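PDB 3KUX: putative oxidoreductase from Yersinia pestis, which is of unproven function but probably carries out an NAD(P)-dependent oxidation or reduction of a small-molecule substrate. Local coordinates for residues A[129-134]-A[295-300]; A[149-154]-A[241-246]; A[154-159]-A[229-234]. All blocks are in the same frame, centred on the assembly; numbering follows the deposited sequence.

Contact 1: A[129-134]-A[295-300]; sequences WDSDFL and LLTLPG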
# COMPACT_ATOMS: atom_id res chain seq x y z
N TRP A 129 3.74 -0.30 -6.37
CA TRP A 129 4.24 0.55 -7.44
C TRP A 129 5.36 1.49 -7.00
O TRP A 129 5.65 2.48 -7.68
CB TRP A 129 3.08 1.31 -8.09
CG TRP A 129 2.21 0.41 -8.89
CD1 TRP A 129 2.42 -0.03 -10.17
CD2 TRP A 129 0.99 -0.21 -8.45
NE1 TRP A 129 1.41 -0.87 -10.56
CE2 TRP A 129 0.52 -1.00 -9.53
CE3 TRP A 129 0.25 -0.17 -7.26
CZ2 TRP A 129 -0.66 -1.74 -9.44
CZ3 TRP A 129 -0.92 -0.90 -7.18
CH2 TRP A 129 -1.36 -1.68 -8.26
N ASP A 130 5.98 1.16 -5.87
CA ASP A 130 7.20 1.81 -5.43
C ASP A 130 8.32 1.51 -6.41
O ASP A 130 8.38 0.41 -6.99
CB ASP A 130 7.61 1.28 -4.05
CG ASP A 130 7.04 2.10 -2.92
OD1 ASP A 130 6.33 3.09 -3.19
OD2 ASP A 130 7.30 1.75 -1.74
N SER A 131 9.22 2.47 -6.60
CA SER A 131 10.34 2.30 -7.52
C SER A 131 11.14 1.04 -7.20
O SER A 131 11.45 0.24 -8.09
CB SER A 131 11.25 3.52 -7.45
OG SER A 131 11.69 3.72 -6.11
N ASP A 132 11.47 0.84 -5.93
CA ASP A 132 12.31 -0.29 -5.57
C ASP A 132 11.62 -1.63 -5.86
O ASP A 132 12.22 -2.54 -6.43
CB ASP A 132 12.80 -0.19 -4.11
CG ASP A 132 11.72 0.29 -3.15
OD1 ASP A 132 10.57 -0.21 -3.23
OD2 ASP A 132 12.02 1.15 -2.30
N PHE A 133 10.34 -1.73 -5.50
CA PHE A 133 9.60 -2.97 -5.69
C PHE A 133 9.47 -3.34 -7.17
O PHE A 133 9.73 -4.49 -7.56
CB PHE A 133 8.23 -2.86 -5.03
CG PHE A 133 7.45 -4.15 -5.04
CD1 PHE A 133 7.86 -5.22 -4.25
CD2 PHE A 133 6.32 -4.29 -5.82
CE1 PHE A 133 7.15 -6.41 -4.26
CE2 PHE A 133 5.60 -5.47 -5.83
CZ PHE A 133 6.02 -6.54 -5.05
N LEU A 134 9.05 -2.39 -8.00
CA LEU A 134 8.96 -2.65 -9.43
C LEU A 134 10.29 -3.21 -9.93
O LEU A 134 10.34 -4.26 -10.57
CB LEU A 134 8.59 -1.37 -10.19
CG LEU A 134 7.16 -0.87 -9.96
CD1 LEU A 134 6.96 0.53 -10.52
CD2 LEU A 134 6.14 -1.84 -10.53
N LEU A 295 22.12 -1.57 -10.61
CA LEU A 295 20.95 -1.93 -11.40
C LEU A 295 20.04 -0.73 -11.56
O LEU A 295 19.57 -0.16 -10.57
CB LEU A 295 20.19 -3.07 -10.73
CG LEU A 295 18.84 -3.42 -11.35
CD1 LEU A 295 19.04 -4.08 -12.70
CD2 LEU A 295 18.07 -4.33 -10.42
N LEU A 296 19.79 -0.35 -12.81
CA LEU A 296 18.91 0.77 -13.13
C LEU A 296 17.57 0.63 -12.42
O LEU A 296 16.85 -0.34 -12.64
CB LEU A 296 18.69 0.81 -14.64
CG LEU A 296 17.78 1.92 -15.16
CD1 LEU A 296 18.50 3.26 -15.07
CD2 LEU A 296 17.33 1.62 -16.58
N THR A 297 17.23 1.61 -11.59
CA THR A 297 15.98 1.56 -10.82
C THR A 297 14.78 2.09 -11.61
O THR A 297 14.75 3.26 -11.99
CB THR A 297 16.10 2.40 -9.54
OG1 THR A 297 17.18 1.92 -8.74
CG2 THR A 297 14.82 2.33 -8.74
N LEU A 298 13.79 1.24 -11.84
CA LEU A 298 12.56 1.71 -12.48
C LEU A 298 11.91 2.82 -11.64
O LEU A 298 11.98 2.80 -10.41
CB LEU A 298 11.58 0.56 -12.67
CG LEU A 298 12.14 -0.59 -13.52
CD1 LEU A 298 11.08 -1.66 -13.73
CD2 LEU A 298 12.66 -0.06 -14.84
N PRO A 299 11.31 3.81 -12.31
CA PRO A 299 10.62 4.88 -11.59
C PRO A 299 9.38 4.37 -10.85
O PRO A 299 8.70 3.46 -11.33
CB PRO A 299 10.21 5.84 -12.70
CG PRO A 299 11.13 5.54 -13.85
CD PRO A 299 11.45 4.09 -13.75
N GLY A 300 9.09 4.97 -9.70
CA GLY A 300 7.86 4.68 -8.97
C GLY A 300 6.70 5.05 -9.85
O GLY A 300 6.83 5.91 -10.73

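Contact 2: A[149-154]-A[241-246]; sequences VYFESH and YIVHGT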
# COMPACT_ATOMS: atom_id res chain seq x y z
N VAL A 149 16.76 -17.24 -1.98
CA VAL A 149 16.63 -17.94 -0.70
C VAL A 149 16.40 -17.01 0.48
O VAL A 149 16.09 -17.46 1.57
CB VAL A 149 17.88 -18.81 -0.39
CG1 VAL A 149 18.11 -19.82 -1.49
CG2 VAL A 149 19.11 -17.93 -0.18
N TYR A 150 16.54 -15.70 0.26
CA TYR A 150 16.44 -14.74 1.35
C TYR A 150 15.92 -13.41 0.86
O TYR A 150 16.38 -12.89 -0.15
CB TYR A 150 17.81 -14.54 1.99
CG TYR A 150 17.80 -13.72 3.27
CD1 TYR A 150 17.39 -14.29 4.47
CD2 TYR A 150 18.20 -12.39 3.27
CE1 TYR A 150 17.37 -13.54 5.65
CE2 TYR A 150 18.20 -11.64 4.45
CZ TYR A 150 17.78 -12.23 5.62
OH TYR A 150 17.77 -11.49 6.78
N PHE A 151 14.96 -12.84 1.59
CA PHE A 151 14.44 -11.52 1.27
C PHE A 151 14.27 -10.68 2.53
O PHE A 151 13.54 -11.05 3.45
CB PHE A 151 13.11 -11.64 0.52
CG PHE A 151 12.45 -10.32 0.21
CD1 PHE A 151 13.04 -9.41 -0.66
CD2 PHE A 151 11.22 -9.99 0.77
CE1 PHE A 151 12.43 -8.20 -0.95
CE2 PHE A 151 10.60 -8.78 0.49
CZ PHE A 151 11.20 -7.88 -0.38
N GLU A 152 14.97 -9.55 2.58
CA GLU A 152 14.92 -8.67 3.74
C GLU A 152 14.44 -7.28 3.34
O GLU A 152 14.99 -6.65 2.44
CB GLU A 152 16.29 -8.60 4.42
CG GLU A 152 16.30 -7.81 5.72
CD GLU A 152 17.53 -8.09 6.57
OE1 GLU A 152 17.75 -7.37 7.57
OE2 GLU A 152 18.27 -9.05 6.25
N SER A 153 13.41 -6.81 4.03
CA SER A 153 12.75 -5.56 3.68
C SER A 153 12.57 -4.71 4.94
O SER A 153 11.91 -5.14 5.89
CB SER A 153 11.40 -5.86 3.03
OG SER A 153 10.68 -4.68 2.73
N HIS A 154 13.17 -3.51 4.95
CA HIS A 154 13.10 -2.61 6.11
C HIS A 154 12.42 -1.27 5.80
O HIS A 154 12.48 -0.76 4.68
CB HIS A 154 14.50 -2.27 6.61
CG HIS A 154 15.21 -3.39 7.30
ND1 HIS A 154 15.73 -3.27 8.57
CD2 HIS A 154 15.51 -4.64 6.88
CE1 HIS A 154 16.31 -4.41 8.91
NE2 HIS A 154 16.20 -5.26 7.90
N TYR A 241 16.01 -3.02 0.70
CA TYR A 241 15.95 -4.44 0.37
C TYR A 241 17.33 -5.08 0.42
O TYR A 241 18.33 -4.48 0.01
CB TYR A 241 15.42 -4.66 -1.05
CG TYR A 241 13.98 -4.30 -1.30
CD1 TYR A 241 12.99 -4.55 -0.35
CD2 TYR A 241 13.59 -3.75 -2.52
CE1 TYR A 241 11.67 -4.23 -0.60
CE2 TYR A 241 12.27 -3.43 -2.78
CZ TYR A 241 11.32 -3.67 -1.81
OH TYR A 241 10.01 -3.35 -2.07
N ILE A 242 17.37 -6.32 0.91
CA ILE A 242 18.54 -7.17 0.80
C ILE A 242 18.06 -8.52 0.29
O ILE A 242 17.25 -9.18 0.94
CB ILE A 242 19.22 -7.37 2.16
CG1 ILE A 242 19.86 -6.06 2.63
CG2 ILE A 242 20.27 -8.48 2.09
CD1 ILE A 242 20.30 -6.08 4.07
N VAL A 243 18.53 -8.93 -0.88
CA VAL A 243 18.03 -10.15 -1.51
C VAL A 243 19.17 -11.07 -1.91
O VAL A 243 20.04 -10.68 -2.68
CB VAL A 243 17.19 -9.81 -2.76
CG1 VAL A 243 16.48 -11.05 -3.27
CG2 VAL A 243 16.19 -8.72 -2.45
N HIS A 244 19.16 -12.29 -1.39
CA HIS A 244 20.21 -13.26 -1.72
C HIS A 244 19.68 -14.41 -2.55
O HIS A 244 18.66 -15.03 -2.21
CB HIS A 244 20.88 -13.81 -0.45
CG HIS A 244 21.59 -12.77 0.36
ND1 HIS A 244 22.50 -11.88 -0.19
CD2 HIS A 244 21.54 -12.48 1.68
CE1 HIS A 244 22.96 -11.09 0.76
NE2 HIS A 244 22.39 -11.43 1.91
N GLY A 245 20.37 -14.71 -3.64
CA GLY A 245 20.04 -15.87 -4.47
C GLY A 245 21.22 -16.81 -4.49
O GLY A 245 22.27 -16.51 -3.92
N THR A 246 21.05 -17.95 -5.15
CA THR A 246 22.14 -18.92 -5.27
C THR A 246 23.24 -18.43 -6.21
O THR A 246 24.32 -19.01 -6.27
CB THR A 246 21.65 -20.28 -5.79
OG1 THR A 246 20.91 -20.10 -7.00
CG2 THR A 246 20.76 -20.95 -4.75

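Contact 3: A[154-159]-A[229-234]; sequences HFDRYR and HSTVLA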
# COMPACT_ATOMS: atom_id res chain seq x y z
N HIS A 154 13.17 -3.51 4.95
CA HIS A 154 13.10 -2.61 6.11
C HIS A 154 12.42 -1.27 5.80
O HIS A 154 12.48 -0.76 4.68
CB HIS A 154 14.50 -2.27 6.61
CG HIS A 154 15.21 -3.39 7.30
ND1 HIS A 154 15.73 -3.27 8.57
CD2 HIS A 154 15.51 -4.64 6.88
CE1 HIS A 154 16.31 -4.41 8.91
NE2 HIS A 154 16.20 -5.26 7.90
N PHE A 155 11.78 -0.70 6.83
CA PHE A 155 11.45 0.72 6.84
C PHE A 155 11.94 1.33 8.14
O PHE A 155 11.15 1.69 9.01
CB PHE A 155 9.94 0.95 6.70
CG PHE A 155 9.51 1.18 5.29
CD1 PHE A 155 10.30 1.91 4.43
CD2 PHE A 155 8.30 0.68 4.83
CE1 PHE A 155 9.90 2.14 3.12
CE2 PHE A 155 7.90 0.89 3.52
CZ PHE A 155 8.70 1.62 2.66
N ASP A 156 13.26 1.45 8.26
CA ASP A 156 13.88 1.95 9.48
C ASP A 156 13.96 3.46 9.44
O ASP A 156 14.37 4.04 8.44
CB ASP A 156 15.27 1.35 9.66
CG ASP A 156 15.24 -0.16 9.71
OD1 ASP A 156 14.16 -0.72 10.03
OD2 ASP A 156 16.27 -0.80 9.43
N ARG A 157 13.55 4.11 10.53
CA ARG A 157 13.53 5.56 10.59
C ARG A 157 14.16 6.06 11.87
O ARG A 157 14.32 5.32 12.84
CB ARG A 157 12.11 6.09 10.55
CG ARG A 157 11.33 5.69 9.33
CD ARG A 157 9.87 5.72 9.69
NE ARG A 157 9.01 5.81 8.52
CZ ARG A 157 7.69 5.73 8.58
NH1 ARG A 157 7.09 5.54 9.75
NH2 ARG A 157 6.96 5.83 7.47
N TYR A 158 14.50 7.34 11.88
CA TYR A 158 14.96 7.99 13.09
C TYR A 158 14.04 9.13 13.47
O TYR A 158 14.20 10.25 13.00
CB TYR A 158 16.39 8.51 12.94
CG TYR A 158 16.97 9.01 14.24
CD1 TYR A 158 17.28 8.12 15.26
CD2 TYR A 158 17.20 10.36 14.44
CE1 TYR A 158 17.81 8.57 16.46
CE2 TYR A 158 17.73 10.82 15.64
CZ TYR A 158 18.03 9.92 16.64
OH TYR A 158 18.55 10.37 17.83
N ARG A 159 13.06 8.83 14.32
CA ARG A 159 12.30 9.88 14.99
C ARG A 159 12.20 9.59 16.48
O ARG A 159 11.27 8.94 16.93
CB ARG A 159 10.91 10.07 14.36
CG ARG A 159 10.11 8.81 14.17
CD ARG A 159 9.21 8.96 12.96
NE ARG A 159 10.01 9.22 11.77
CZ ARG A 159 9.56 9.83 10.68
NH1 ARG A 159 8.30 10.25 10.63
NH2 ARG A 159 10.37 10.03 9.65
N HIS A 229 11.06 -5.76 8.60
CA HIS A 229 11.55 -5.07 9.78
C HIS A 229 11.29 -3.56 9.74
O HIS A 229 11.45 -2.93 8.70
CB HIS A 229 13.05 -5.34 9.94
CG HIS A 229 13.65 -4.79 11.20
ND1 HIS A 229 14.24 -5.58 12.16
CD2 HIS A 229 13.73 -3.51 11.66
CE1 HIS A 229 14.66 -4.82 13.15
NE2 HIS A 229 14.37 -3.56 12.88
N SER A 230 10.91 -2.99 10.87
CA SER A 230 10.81 -1.54 10.97
C SER A 230 11.16 -1.03 12.36
O SER A 230 11.13 -1.79 13.34
CB SER A 230 9.41 -1.06 10.56
OG SER A 230 9.43 0.32 10.29
N THR A 231 11.50 0.25 12.46
CA THR A 231 11.89 0.86 13.72
C THR A 231 11.91 2.38 13.62
O THR A 231 12.06 2.93 12.53
CB THR A 231 13.29 0.37 14.15
OG1 THR A 231 13.63 0.92 15.43
CG2 THR A 231 14.33 0.81 13.13
N VAL A 232 11.75 3.07 14.75
CA VAL A 232 11.81 4.53 14.79
C VAL A 232 13.10 5.03 15.42
O VAL A 232 13.30 6.23 15.59
CB VAL A 232 10.62 5.15 15.57
CG1 VAL A 232 9.31 4.83 14.88
CG2 VAL A 232 10.61 4.66 17.02
N LEU A 233 13.98 4.10 15.79
CA LEU A 233 15.28 4.46 16.35
C LEU A 233 16.41 3.89 15.52
O LEU A 233 17.10 2.96 15.95
CB LEU A 233 15.39 3.99 17.79
CG LEU A 233 14.61 4.79 18.82
CD1 LEU A 233 14.88 4.23 20.21
CD2 LEU A 233 15.02 6.25 18.75
N ALA A 234 16.59 4.43 14.33
CA ALA A 234 17.68 4.04 13.45
C ALA A 234 18.31 5.29 12.84
O ALA A 234 17.97 5.69 11.73
CB ALA A 234 17.19 3.11 12.38

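Contact 1: A[129-134]-A[295-300]
S131 and L134, on the first turn of helix 131-142, pack against L298, P299 and G300 in the loop that follows strand 290-295. The one apolar pair is between leucines, L134 CB lying 4.3 Å from L298 CD1. Separately, the CD1 methyl of L134 rests on a backbone carbonyl, 3.5 Å from P299 O. S131 CB lies against the loop backbone, beside L298 O and G300 N (3.4 Å), and T297 CG2 also meets it.

Backbone fit supplies the rest. G300 passes beside the helix start, its CA 3.4 Å from W129 O in a CH-O contact, and its CA is 3.7 Å from the CA of S131. In the C-terminal alpha/beta domain of this oxidoreductase family, this loop leads from the outermost strand 290-295 of the mixed sheet to helix 303-313, and here it passes beside the first turn of helix 131-142.

Polar groups turn to partners beyond the two segments. With chi1 at 57°, S131 places OG between its backbone N and carbonyl carbon, where it hydrogen-bonds D276; S131 N is bonded to D256. The D130 carboxylate goes to R127 and Y302 and does not cap the helix, and T297 OG1 is held by D279.

Contact 2: A[149-154]-A[241-246]
F151 and Y241 meet on the buried face of the sheet, F151 CZ lying 3.7 Å from Y241 CE1 with the ring planes oblique at 42°. V243 CG2 comes to the edge of the F151 ring, near its plane, 3.7 Å from F151 CD1. These residues belong to antiparallel neighbours, strands 148-156 and 241-245, in the mixed sheet of the C-terminal alpha/beta domain. Helices 131-142 and 176-192 pack on this face: L136 touches both F151 and Y241, and L191 touches F151. S153 lies at the edge of the Y241 ring, and its OG is hydrogen-bonded by R240.

Between the strands, E152 and I242 form a hydrogen-bonded pair, E152 N to I242 O and I242 N to E152 O both being 2.8 Å. Further along, H244 N bonds Y150 O, and H244 O accepts a nearly straight bond from V149 N and a weak, more bent one from Y150 N, a classic beta bulge.

The other face carries Y150, E152, I242 and H244. The rings of Y150 and H244 run side by side, 24° from parallel but slid so far that they barely overlap; H244 ND1 turns to S249. With CG anti to the backbone N (chi1 -175°) and an extended chain, E152 carries its carboxylate out between two donors. Y150 OH bonds OE2 from above the carboxylate plane, and H154 NE2 meets the anti lone pair of E152 OE1 at 2.6 Å.

Contact 3: A[154-159]-A[229-234]
One face of the H154 imidazole is covered by H229, whose CB sits over the ring centre, 3.6 Å from its centroid, in a CH-pi contact. The two rings are within 14° of parallel but slid apart, with H154 CE1 over a face of the H229 ring. The pair joins strands 148-156 and 224-231, parallel neighbours in the mixed sheet of the C-terminal alpha/beta domain. At the edge of the H154 ring lies the D156 carboxylate, whose OD2 takes a bond from H154 ND1 on its syn side and is also bonded to T238. The carboxylate plane of D156 stands 79° from that of the H229 ring, and D156 OD1 approaches H229 CD2 at 3.3 Å. H216 and Y214 also meet the H229 ring. A234 N lies at the edge of the Y158 ring.

On the opposite side of the sheet S230 lies beside F155, where R240 makes a cation-pi contact with the phenylalanine. The serine torsion (chi1 -164°) brings OG to F155 O, from above the carbonyl plane.

Within the strands F155 N bonds H229 O; further on R157 N bonds T231 O (2.8 Å) and R159 N bonds V232 O (2.9 Å). D156 CB packs on T231 CG2 and A234 CB, and R159 CG lies across V232. Beyond T231 the chain folds into an ST turn, with L233 N 3.2 Å from T231 OG1 in a nearly straight bond.

Strand 148-156 is common to contacts 2 and 3, pairing antiparallel with 241-245 in the first and parallel with 224-231 in the second; H154 belongs to both, touching H229 in contact 3 and bonding E152 within its own strand, and S153 O probably bonds H229 N. Contact 1 lies beside the sheet, where helix 131-142 begins, and meets contact 2 as D132 and F133 pack on the Y241 hydroxyl. All three are partly buried. Contacts 2 and 3 are held by backbone hydrogen bonds and bury roughly twice the surface of contact 1, which relies on van der Waals packing. The histidine-carboxylate chemistry lies on the partly exposed sheet face; the aromatic core of contact 2 lies under the helices.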